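Local atomic coordinates of KaiC-like domain-containing protein (Pyrococcus horikoshii, PDB entry 3BS4), a protein that is of unknown function but probably belongs to the RecA-like family of KaiC-type domains, and binds an unidentified peptide in the crystal. Residues His26-Ser31 with Val208-Ser213; Lys35-Tyr40 with Asn246-Arg251; Ser147-Leu152 with Trp187-Val192; Leu224-Thr229 with Val237-Glu242. One frame throughout, in Å; residues are numbered along the deposited sequence.

Contact 1. Residues His26-Ser31 with Val208-Ser213; sequences HEEDAS and VLKTRS
His-26 and Lys-210 are paired across two parallel strands, the compact half of the contact. His-26 N donates to Leu-209 O (2.7 Å), Thr-211 N to His-26 O (2.8 Å), and Glu-28 N to Thr-211 O (2.9 Å), the last bond carrying the pairing one residue past the end of strand 22-27. On one face the His-26 ring runs alongside the lysine chain, ND1 being 3.7 Å from Lys-210 CD; Tyr-202 and Gly-191 hold the two ring nitrogens. The opposite face carries Glu-27 and Thr-211, whose OG1 bonds to Ser-32. Asp-29 grips Ser-213 with both oxygens, each through its syn lone pair: Ser-213 N reaches OD1 (2.9 Å) and Ser-213 OG reaches OD2 (2.7 Å). In Asp-29, chi1 of 64° puts CG between backbone N and carbonyl carbon. An alanine in place of Asp-29 would remove both acceptors and would probably leave Ser-213 N and OG without these mates, letting the turn drift from the strand. The looser, wetter side is Glu-28, where a salt bridge brings Lys-210 NZ to OE2 (3.2 Å) from above the carboxylate plane and a water links OE1 to Arg-212 NH1. Segment 26-31, probably at the position the P-loop takes in RecA-like folds, leads on to helix 34-47; strand 184-190 flanks it in the sheet, strand 219-228 lies beyond 208-213, and helix 195-204 covers the His-26 face.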
# COMPACT_ATOMS: atom_id res chain seq x y z
N HIS A 26 -3.80 -0.29 -9.17
CA HIS A 26 -2.99 -0.64 -10.33
C HIS A 26 -2.76 0.61 -11.18
O HIS A 26 -3.68 1.06 -11.91
CB HIS A 26 -3.66 -1.74 -11.14
CG HIS A 26 -2.89 -2.13 -12.37
ND1 HIS A 26 -3.47 -2.79 -13.43
CD2 HIS A 26 -1.59 -1.94 -12.71
CE1 HIS A 26 -2.56 -3.00 -14.37
NE2 HIS A 26 -1.41 -2.49 -13.95
N GLU A 27 -1.56 1.18 -11.06
CA GLU A 27 -1.19 2.37 -11.84
C GLU A 27 -0.67 1.84 -13.18
O GLU A 27 0.49 1.44 -13.27
CB GLU A 27 -0.14 3.22 -11.11
CG GLU A 27 0.26 4.48 -11.91
CD GLU A 27 1.49 5.20 -11.39
OE1 GLU A 27 2.61 4.65 -11.54
OE2 GLU A 27 1.38 6.35 -10.87
N GLU A 28 -1.53 1.78 -14.19
CA GLU A 28 -1.17 1.11 -15.45
C GLU A 28 -0.04 1.83 -16.21
O GLU A 28 0.80 1.19 -16.88
CB GLU A 28 -2.40 0.94 -16.32
CG GLU A 28 -2.18 0.06 -17.54
CD GLU A 28 -3.46 -0.10 -18.33
OE1 GLU A 28 -4.01 0.93 -18.79
OE2 GLU A 28 -3.92 -1.25 -18.47
N ASP A 29 -0.03 3.16 -16.13
CA ASP A 29 1.06 3.95 -16.71
C ASP A 29 1.46 5.10 -15.78
O ASP A 29 0.64 5.63 -15.02
CB ASP A 29 0.70 4.48 -18.09
CG ASP A 29 -0.46 5.44 -18.07
OD1 ASP A 29 -1.60 5.00 -18.34
OD2 ASP A 29 -0.24 6.63 -17.76
N ALA A 30 2.73 5.50 -15.86
CA ALA A 30 3.27 6.46 -14.93
C ALA A 30 2.61 7.83 -15.04
O ALA A 30 2.47 8.50 -14.04
CB ALA A 30 4.81 6.58 -15.09
N SER A 31 2.22 8.22 -16.25
CA SER A 31 1.63 9.54 -16.46
C SER A 31 0.30 9.68 -15.72
O SER A 31 -0.11 10.78 -15.41
CB SER A 31 1.41 9.83 -17.96
OG SER A 31 2.66 9.80 -18.64
N VAL A 208 -10.07 -3.66 -6.77
CA VAL A 208 -9.02 -3.28 -7.71
C VAL A 208 -9.45 -2.00 -8.40
O VAL A 208 -10.51 -1.96 -9.05
CB VAL A 208 -8.77 -4.34 -8.79
CG1 VAL A 208 -7.70 -3.83 -9.78
CG2 VAL A 208 -8.37 -5.68 -8.17
N LEU A 209 -8.63 -0.96 -8.25
CA LEU A 209 -8.79 0.31 -8.97
C LEU A 209 -7.61 0.46 -9.91
O LEU A 209 -6.46 0.33 -9.48
CB LEU A 209 -8.79 1.49 -7.99
CG LEU A 209 -9.80 1.45 -6.83
CD1 LEU A 209 -9.77 2.76 -6.03
CD2 LEU A 209 -11.20 1.12 -7.30
N LYS A 210 -7.89 0.74 -11.18
CA LYS A 210 -6.83 0.86 -12.18
C LYS A 210 -6.81 2.29 -12.67
O LYS A 210 -7.85 2.83 -13.02
CB LYS A 210 -7.09 -0.07 -13.37
CG LYS A 210 -6.03 0.03 -14.44
CD LYS A 210 -6.14 -1.13 -15.40
CE LYS A 210 -7.04 -0.82 -16.56
NZ LYS A 210 -6.96 -1.94 -17.58
N THR A 211 -5.63 2.91 -12.67
CA THR A 211 -5.51 4.27 -13.24
C THR A 211 -4.76 4.21 -14.56
O THR A 211 -3.88 3.36 -14.77
CB THR A 211 -4.81 5.25 -12.29
OG1 THR A 211 -3.43 4.89 -12.12
CG2 THR A 211 -5.51 5.28 -10.93
N ARG A 212 -5.13 5.11 -15.46
CA ARG A 212 -4.50 5.14 -16.78
C ARG A 212 -4.69 6.50 -17.41
O ARG A 212 -5.58 7.24 -17.02
CB ARG A 212 -5.09 4.06 -17.68
CG ARG A 212 -6.57 4.26 -17.96
CD ARG A 212 -7.04 3.27 -19.00
NE ARG A 212 -8.41 3.55 -19.44
CZ ARG A 212 -9.18 2.66 -20.06
NH1 ARG A 212 -8.72 1.44 -20.32
NH2 ARG A 212 -10.41 2.99 -20.43
N SER A 213 -3.84 6.80 -18.39
CA SER A 213 -3.84 8.07 -19.09
C SER A 213 -4.31 7.88 -20.53
O SER A 213 -4.11 6.81 -21.12
CB SER A 213 -2.42 8.65 -19.14
OG SER A 213 -1.87 8.79 -17.83
O HOH W 1 -6.23 0.30 -20.19

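Contact 2. Residues Lys35-Tyr40 with Asn246-Arg251; sequences KDILFY and NEPKLR
Where Ile-37 and Tyr-40 pass Pro-248, the axes of helix 35-40 and strand 247-251 approach to 8.5 Å, with their N-to-C directions 113° apart. The helix therefore lies across the strand, and its nearest backbone pair is Ile-37 with Pro-248, CA to CA 6.4 Å. No direct hydrogen bond spans the gap. One water does, donating to Asp-36 O at 2.9 Å and also to Asn-246 O, so that a carbonyl of the helix and one from the turn ahead of the strand share a single donor. The strand is the last of the mixed sheet and forms one of its borders, while helix 34-47 follows the loop that by its topology probably corresponds to the P-loop of RecA-like domains; the contact thus lays that helix over the C-terminal antiparallel extension of the sheet. Tyr-40 carries most of it. With CG anti to the backbone N (chi1 179°), its ring reaches the proline, and Pro-248 CD sits over the centre of one face, 3.5 Å from the centroid of the Tyr-40 ring, in a CH-pi contact. Further out, Tyr-40 and Glu-247 run side by side, ring and carboxylate planes 19° apart, with Tyr-40 OH 3.7 Å from Glu-247 CG. One helical turn earlier, Ile-37 CG1 packs on Pro-248 CB (4.1 Å), the two side chains meeting at a slant, and Ile-37 also touches Ile-7 and Tyr-241.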
# COMPACT_ATOMS: atom_id res chain seq x y z
N LYS A 35 -0.14 6.60 -8.43
CA LYS A 35 0.70 6.51 -7.24
C LYS A 35 0.45 7.70 -6.31
O LYS A 35 0.39 7.55 -5.09
CB LYS A 35 2.18 6.42 -7.66
CG LYS A 35 3.22 6.49 -6.56
CD LYS A 35 4.61 6.08 -7.07
CE LYS A 35 5.03 6.79 -8.37
NZ LYS A 35 6.41 6.39 -8.79
N ASP A 36 0.27 8.87 -6.91
CA ASP A 36 -0.01 10.08 -6.11
C ASP A 36 -1.37 10.02 -5.42
O ASP A 36 -1.55 10.59 -4.35
CB ASP A 36 0.06 11.34 -6.98
CG ASP A 36 1.49 11.76 -7.28
OD1 ASP A 36 2.41 11.36 -6.52
OD2 ASP A 36 1.66 12.53 -8.26
N ILE A 37 -2.34 9.31 -6.02
CA ILE A 37 -3.64 9.12 -5.36
C ILE A 37 -3.42 8.28 -4.10
O ILE A 37 -3.95 8.60 -3.02
CB ILE A 37 -4.69 8.46 -6.29
CG1 ILE A 37 -5.02 9.41 -7.45
CG2 ILE A 37 -5.95 8.15 -5.51
CD1 ILE A 37 -5.91 8.79 -8.47
N LEU A 38 -2.60 7.23 -4.22
CA LEU A 38 -2.33 6.38 -3.06
C LEU A 38 -1.57 7.14 -1.98
O LEU A 38 -1.89 6.97 -0.79
CB LEU A 38 -1.58 5.10 -3.45
CG LEU A 38 -1.52 4.09 -2.30
CD1 LEU A 38 -2.90 3.84 -1.69
CD2 LEU A 38 -0.96 2.79 -2.74
N PHE A 39 -0.57 7.94 -2.36
CA PHE A 39 0.14 8.74 -1.35
C PHE A 39 -0.80 9.74 -0.67
O PHE A 39 -0.70 9.99 0.53
CB PHE A 39 1.37 9.43 -1.93
CG PHE A 39 2.60 8.55 -1.93
CD1 PHE A 39 3.33 8.36 -0.76
CD2 PHE A 39 3.03 7.93 -3.10
CE1 PHE A 39 4.49 7.55 -0.75
CE2 PHE A 39 4.17 7.11 -3.10
CZ PHE A 39 4.90 6.92 -1.92
N TYR A 40 -1.74 10.29 -1.43
CA TYR A 40 -2.75 11.15 -0.83
C TYR A 40 -3.55 10.42 0.25
O TYR A 40 -3.69 10.91 1.37
CB TYR A 40 -3.66 11.72 -1.91
CG TYR A 40 -4.74 12.59 -1.34
CD1 TYR A 40 -4.47 13.91 -0.98
CD2 TYR A 40 -6.04 12.09 -1.13
CE1 TYR A 40 -5.47 14.71 -0.44
CE2 TYR A 40 -7.05 12.89 -0.59
CZ TYR A 40 -6.74 14.20 -0.25
OH TYR A 40 -7.72 15.00 0.30
N ASN A 246 -2.04 18.69 -4.33
CA ASN A 246 -1.91 17.24 -4.15
C ASN A 246 -3.23 16.49 -4.06
O ASN A 246 -3.24 15.26 -4.00
CB ASN A 246 -1.05 16.96 -2.92
CG ASN A 246 0.40 17.34 -3.13
OD1 ASN A 246 0.97 17.14 -4.21
ND2 ASN A 246 1.01 17.89 -2.09
N GLU A 247 -4.33 17.23 -4.07
CA GLU A 247 -5.65 16.63 -3.85
C GLU A 247 -6.24 16.12 -5.15
O GLU A 247 -6.42 16.91 -6.09
CB GLU A 247 -6.63 17.64 -3.23
CG GLU A 247 -7.95 17.02 -2.79
CD GLU A 247 -8.96 18.06 -2.35
OE1 GLU A 247 -8.66 19.27 -2.49
OE2 GLU A 247 -10.05 17.67 -1.87
N PRO A 248 -6.55 14.81 -5.22
CA PRO A 248 -7.17 14.31 -6.43
C PRO A 248 -8.62 14.74 -6.47
O PRO A 248 -9.34 14.66 -5.46
CB PRO A 248 -7.11 12.77 -6.28
CG PRO A 248 -6.44 12.50 -4.97
CD PRO A 248 -6.40 13.77 -4.19
N LYS A 249 -9.05 15.19 -7.64
CA LYS A 249 -10.41 15.64 -7.84
C LYS A 249 -11.05 14.74 -8.90
O LYS A 249 -10.61 14.73 -10.05
CB LYS A 249 -10.38 17.10 -8.31
CG LYS A 249 -9.78 18.08 -7.29
CD LYS A 249 -10.54 18.02 -5.97
CE LYS A 249 -10.64 19.38 -5.31
NZ LYS A 249 -11.49 20.29 -6.13
N LEU A 250 -12.06 13.98 -8.50
CA LEU A 250 -12.67 12.95 -9.35
C LEU A 250 -14.03 13.36 -9.86
O LEU A 250 -14.76 14.05 -9.17
CB LEU A 250 -12.81 11.64 -8.57
CG LEU A 250 -11.58 10.73 -8.52
CD1 LEU A 250 -10.46 11.32 -7.68
CD2 LEU A 250 -11.99 9.37 -7.94
N ARG A 251 -14.38 12.89 -11.05
CA ARG A 251 -15.69 13.15 -11.67
C ARG A 251 -16.17 11.83 -12.27
O ARG A 251 -15.51 11.26 -13.13
CB ARG A 251 -15.55 14.20 -12.78
CG ARG A 251 -16.81 14.40 -13.65
CD ARG A 251 -16.56 15.38 -14.81
NE ARG A 251 -15.67 14.81 -15.83
CZ ARG A 251 -16.06 13.94 -16.76
NH1 ARG A 251 -17.32 13.53 -16.82
NH2 ARG A 251 -15.18 13.47 -17.64
O HOH W 2 -1.81 13.39 -4.97

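Contact 3. Residues Ser147-Leu152 with Trp187-Val192; sequences SMSGYL and WLWEGV
Trp-187 takes Met-148 flat on one indole face: Met-148 SD lies 3.9 Å from the centroid of the five-membered ring of Trp-187, and Met-148 CE 3.7 Å from that of the six-membered ring, both almost on the ring normals. This Met-aromatic contact depends on a folded thioether chain, bent at chi2 (-63°) and chi3 (-69°), which runs along the indole instead of standing off it. At Leu-188 the backbone takes over, its O accepting Met-148 N at 2.8 Å in a nearly straight bond (170° at the hydrogen), while its CD2 branch presses on Ser-147 OG. Trp-189 lies on the same side of its strand as Trp-187; Ser-149 CB stands 3.6 Å above the middle of its indole, and Leu-152 CD1 meets CH2 of Trp-189 at 3.8 Å. The rotation of this ring is further fixed by Trp-189 NE1, which donates to Val-192 O (3.0 Å) in the ring plane. Glu-190 engages two serines: Glu-190 N donates to Ser-149 OG (2.9 Å), and Ser-147 OG to Glu-190 OE2 (2.7 Å) on the anti lone pair. Tyr-59 also binds OE2, and Lys-35 bridges to OE1. Trp-187 NE1 bonds to the backbone of the bound peptide and Met-148 packs on the same ligand, so one end of the contact lines the peptide site. The cis peptide before Ser-147, where strand 141-146 runs out beside strand 184-190, recalls the end of the Walker B strand in RecA-like folds.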
# COMPACT_ATOMS: atom_id res chain seq x y z
N SER A 147 6.22 -0.72 -3.83
CA SER A 147 5.08 -1.26 -4.53
C SER A 147 5.30 -2.71 -4.90
O SER A 147 6.45 -3.19 -4.85
CB SER A 147 5.02 -0.58 -5.92
OG SER A 147 4.89 0.83 -5.77
N MET A 148 4.25 -3.46 -5.15
CA MET A 148 4.29 -4.90 -5.02
C MET A 148 5.01 -5.27 -6.36
O MET A 148 5.67 -6.31 -6.49
CB MET A 148 2.89 -5.49 -5.05
CG MET A 148 2.15 -5.38 -3.71
SD MET A 148 2.96 -6.31 -2.37
CE MET A 148 2.62 -8.00 -2.98
N SER A 149 4.90 -4.40 -7.37
CA SER A 149 5.61 -4.58 -8.65
C SER A 149 7.14 -4.56 -8.47
O SER A 149 7.88 -5.10 -9.31
CB SER A 149 5.15 -3.51 -9.68
OG SER A 149 5.16 -2.21 -9.10
N GLY A 150 7.61 -3.97 -7.37
CA GLY A 150 9.04 -3.93 -7.07
C GLY A 150 9.68 -5.30 -6.90
O GLY A 150 10.89 -5.45 -7.10
N TYR A 151 8.89 -6.30 -6.51
CA TYR A 151 9.46 -7.64 -6.31
C TYR A 151 10.05 -8.22 -7.58
O TYR A 151 10.93 -9.05 -7.51
CB TYR A 151 8.42 -8.59 -5.71
CG TYR A 151 8.13 -8.24 -4.27
CD1 TYR A 151 9.15 -8.25 -3.32
CD2 TYR A 151 6.83 -7.88 -3.87
CE1 TYR A 151 8.91 -7.91 -1.99
CE2 TYR A 151 6.58 -7.53 -2.52
CZ TYR A 151 7.62 -7.56 -1.61
OH TYR A 151 7.41 -7.21 -0.28
N LEU A 152 9.55 -7.79 -8.74
CA LEU A 152 10.07 -8.30 -10.00
C LEU A 152 11.50 -7.82 -10.27
O LEU A 152 12.14 -8.31 -11.22
CB LEU A 152 9.12 -7.95 -11.15
CG LEU A 152 7.75 -8.64 -11.11
CD1 LEU A 152 6.82 -8.07 -12.17
CD2 LEU A 152 7.90 -10.17 -11.31
N TRP A 187 -2.20 -2.14 -1.71
CA TRP A 187 -1.05 -2.53 -2.51
C TRP A 187 -0.98 -1.62 -3.72
O TRP A 187 -1.99 -1.39 -4.37
CB TRP A 187 -1.23 -3.96 -3.05
CG TRP A 187 -0.98 -5.01 -2.03
CD1 TRP A 187 -0.58 -4.82 -0.73
CD2 TRP A 187 -1.03 -6.43 -2.23
NE1 TRP A 187 -0.39 -6.03 -0.11
CE2 TRP A 187 -0.65 -7.04 -1.01
CE3 TRP A 187 -1.37 -7.25 -3.32
CZ2 TRP A 187 -0.62 -8.43 -0.84
CZ3 TRP A 187 -1.34 -8.64 -3.15
CH2 TRP A 187 -0.95 -9.20 -1.92
N LEU A 188 0.22 -1.15 -4.05
CA LEU A 188 0.40 -0.41 -5.29
C LEU A 188 1.08 -1.31 -6.32
O LEU A 188 2.05 -1.99 -5.98
CB LEU A 188 1.26 0.84 -5.03
CG LEU A 188 1.55 1.75 -6.24
CD1 LEU A 188 0.24 2.34 -6.84
CD2 LEU A 188 2.51 2.86 -5.88
N TRP A 189 0.63 -1.28 -7.57
CA TRP A 189 1.36 -1.98 -8.63
C TRP A 189 1.59 -1.00 -9.77
O TRP A 189 0.63 -0.46 -10.29
CB TRP A 189 0.57 -3.20 -9.15
CG TRP A 189 1.31 -3.98 -10.21
CD1 TRP A 189 1.43 -3.66 -11.52
CD2 TRP A 189 2.01 -5.22 -10.03
NE1 TRP A 189 2.19 -4.62 -12.19
CE2 TRP A 189 2.57 -5.58 -11.28
CE3 TRP A 189 2.25 -6.04 -8.92
CZ2 TRP A 189 3.33 -6.75 -11.46
CZ3 TRP A 189 3.03 -7.19 -9.09
CH2 TRP A 189 3.55 -7.53 -10.35
N GLU A 190 2.86 -0.76 -10.11
CA GLU A 190 3.23 0.24 -11.12
C GLU A 190 3.54 -0.45 -12.44
O GLU A 190 4.48 -1.24 -12.51
CB GLU A 190 4.43 1.06 -10.64
CG GLU A 190 4.12 1.80 -9.34
CD GLU A 190 5.25 2.68 -8.83
OE1 GLU A 190 5.65 3.64 -9.53
OE2 GLU A 190 5.73 2.43 -7.72
N GLY A 191 2.74 -0.15 -13.46
CA GLY A 191 2.98 -0.68 -14.81
C GLY A 191 2.31 -2.01 -15.04
O GLY A 191 1.32 -2.36 -14.38
N VAL A 192 2.82 -2.77 -16.01
CA VAL A 192 2.26 -4.10 -16.27
C VAL A 192 3.30 -5.10 -15.82
O VAL A 192 3.13 -5.75 -14.77
CB VAL A 192 1.84 -4.27 -17.76
CG1 VAL A 192 1.21 -5.63 -17.97
CG2 VAL A 192 0.87 -3.15 -18.14

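Contact 4. Residues Leu224-Thr229 with Val237-Glu242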
# COMPACT_ATOMS: atom_id res chain seq x y z
N LEU A 224 -9.72 6.74 -13.63
CA LEU A 224 -9.68 5.67 -12.63
C LEU A 224 -10.84 4.73 -12.89
O LEU A 224 -11.99 5.16 -12.95
CB LEU A 224 -9.76 6.26 -11.22
CG LEU A 224 -9.63 5.29 -10.04
CD1 LEU A 224 -9.07 6.03 -8.83
CD2 LEU A 224 -10.96 4.62 -9.70
N LEU A 225 -10.52 3.45 -13.06
CA LEU A 225 -11.53 2.43 -13.37
C LEU A 225 -11.73 1.52 -12.17
O LEU A 225 -10.77 1.01 -11.62
CB LEU A 225 -11.07 1.59 -14.56
CG LEU A 225 -11.19 2.13 -15.99
CD1 LEU A 225 -10.48 3.45 -16.19
CD2 LEU A 225 -10.62 1.07 -16.95
N VAL A 226 -12.99 1.31 -11.78
CA VAL A 226 -13.28 0.41 -10.68
C VAL A 226 -13.44 -0.98 -11.28
O VAL A 226 -14.50 -1.33 -11.79
CB VAL A 226 -14.52 0.84 -9.86
CG1 VAL A 226 -14.68 -0.06 -8.63
CG2 VAL A 226 -14.41 2.33 -9.44
N ILE A 227 -12.36 -1.74 -11.24
CA ILE A 227 -12.31 -3.05 -11.90
C ILE A 227 -13.00 -4.15 -11.07
O ILE A 227 -13.67 -5.03 -11.63
CB ILE A 227 -10.82 -3.45 -12.21
CG1 ILE A 227 -10.16 -2.49 -13.23
CG2 ILE A 227 -10.71 -4.88 -12.71
CD1 ILE A 227 -10.95 -2.29 -14.54
N LYS A 228 -12.83 -4.11 -9.76
CA LYS A 228 -13.33 -5.16 -8.87
C LYS A 228 -13.71 -4.58 -7.52
O LYS A 228 -12.97 -3.75 -6.99
CB LYS A 228 -12.25 -6.25 -8.70
CG LYS A 228 -12.59 -7.43 -7.77
CD LYS A 228 -11.33 -8.32 -7.64
CE LYS A 228 -11.63 -9.60 -6.90
NZ LYS A 228 -10.37 -10.36 -6.77
N THR A 229 -14.86 -5.01 -6.99
CA THR A 229 -15.29 -4.68 -5.62
C THR A 229 -15.91 -5.94 -5.02
O THR A 229 -16.21 -6.87 -5.75
CB THR A 229 -16.37 -3.58 -5.60
OG1 THR A 229 -17.54 -4.05 -6.28
CG2 THR A 229 -15.88 -2.32 -6.27
N VAL A 237 -17.81 1.35 -13.20
CA VAL A 237 -17.69 2.72 -12.70
C VAL A 237 -16.34 3.29 -13.11
O VAL A 237 -15.30 2.65 -12.89
CB VAL A 237 -17.87 2.79 -11.16
CG1 VAL A 237 -17.81 4.23 -10.66
CG2 VAL A 237 -19.21 2.16 -10.74
N ARG A 238 -16.36 4.46 -13.74
CA ARG A 238 -15.15 5.11 -14.24
C ARG A 238 -15.18 6.57 -13.84
O ARG A 238 -16.24 7.21 -13.90
CB ARG A 238 -15.03 5.01 -15.77
CG ARG A 238 -15.09 3.60 -16.33
CD ARG A 238 -15.38 3.65 -17.82
NE ARG A 238 -14.39 4.46 -18.52
CZ ARG A 238 -13.49 3.98 -19.38
NH1 ARG A 238 -13.46 2.68 -19.66
NH2 ARG A 238 -12.63 4.81 -19.96
N PHE A 239 -14.02 7.09 -13.47
CA PHE A 239 -13.89 8.49 -13.11
C PHE A 239 -12.81 9.15 -13.95
O PHE A 239 -11.78 8.52 -14.24
CB PHE A 239 -13.46 8.63 -11.66
CG PHE A 239 -14.39 8.02 -10.67
CD1 PHE A 239 -15.37 8.80 -10.05
CD2 PHE A 239 -14.26 6.67 -10.32
CE1 PHE A 239 -16.22 8.22 -9.11
CE2 PHE A 239 -15.12 6.09 -9.39
CZ PHE A 239 -16.10 6.87 -8.79
N GLU A 240 -13.04 10.41 -14.32
CA GLU A 240 -11.93 11.24 -14.79
C GLU A 240 -11.39 11.95 -13.56
O GLU A 240 -12.16 12.30 -12.67
CB GLU A 240 -12.37 12.29 -15.82
CG GLU A 240 -11.14 13.09 -16.35
CD GLU A 240 -11.44 14.10 -17.46
OE1 GLU A 240 -12.57 14.11 -17.99
OE2 GLU A 240 -10.50 14.86 -17.80
N TYR A 241 -10.08 12.17 -13.50
CA TYR A 241 -9.54 12.96 -12.39
C TYR A 241 -8.45 13.93 -12.80
O TYR A 241 -7.84 13.80 -13.87
CB TYR A 241 -9.08 12.06 -11.22
CG TYR A 241 -7.92 11.13 -11.54
CD1 TYR A 241 -6.61 11.52 -11.31
CD2 TYR A 241 -8.16 9.85 -12.02
CE1 TYR A 241 -5.53 10.67 -11.61
CE2 TYR A 241 -7.11 8.98 -12.29
CZ TYR A 241 -5.81 9.41 -12.09
OH TYR A 241 -4.77 8.53 -12.37
N GLU A 242 -8.25 14.93 -11.95
CA GLU A 242 -7.09 15.81 -12.03
C GLU A 242 -6.66 16.13 -10.61
O GLU A 242 -7.23 15.61 -9.67
CB GLU A 242 -7.42 17.09 -12.79
CG GLU A 242 -8.58 17.86 -12.24
CD GLU A 242 -9.09 18.91 -13.22
OE1 GLU A 242 -8.52 19.09 -14.32
OE2 GLU A 242 -10.09 19.56 -12.87
O HOH W 3 -17.13 -0.79 -11.54
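Leu-224 and Phe-239 form the apolar centre, side by side, with their CD2 atoms 3.9 Å apart. Val-226 joins them: its CG2 branch meets the edge of the Phe-239 ring in plane, 3.8 Å from CE2. Helix 8-14 covers this group through Leu-10 and Ile-14. Tyr-241, its CG held between backbone N and carbonyl carbon (chi1 64°), turns a ring edge to the other strand, CE2 being 3.9 Å from Leu-224 CB, and its hydroxyl bonds to Ser-32 O. A serine in place of Tyr-241 would probably uncover Leu-224 CB and leave the Ser-32 carbonyl without that hydroxyl. Leu-224 and Phe-239 form a hydrogen-bonded antiparallel pair through two 2.8 Å bonds, Leu-224 N to Phe-239 O and Phe-239 N to Leu-224 O; Val-226 N adds a third to Val-237 O (2.9 Å). On the opposite face Leu-225 CG lies above one face of the Arg-238 guanidinium, toward its rim; Arg-238 NH2 forms a salt bridge with Glu-223. Outermost, a water donates to Val-226 O and accepts from Val-237 N. Thus one face of the hairpin is apolar, the other pairs a leucine with a salt-bridged arginine, and water continues the pairing where direct bonds stop.

In the fold
From the N terminus, strand 22-27 opens contact 1 and the helix after it opens contact 2, Glu-27 OE2 meeting Lys-35 N between them. Contact 3 opens and closes next, within both larger loops, and ties the loop after strand 141-146 to the end of strand 184-190, the sheet neighbour of strand 22-27. Contact 1 then closes at 208-213, bringing in the last parallel strand. Contact 4 follows it in series, forming a hairpin that lies within the span of contact 2, which closes last at 246-251. Contacts 1 and 2 therefore cross. Together the four join the parallel core to the antiparallel extension: Leu-38 packs on Leu-188 between contacts 2 and 3, and Glu-240 pairs with Arg-251 between contacts 4 and 2.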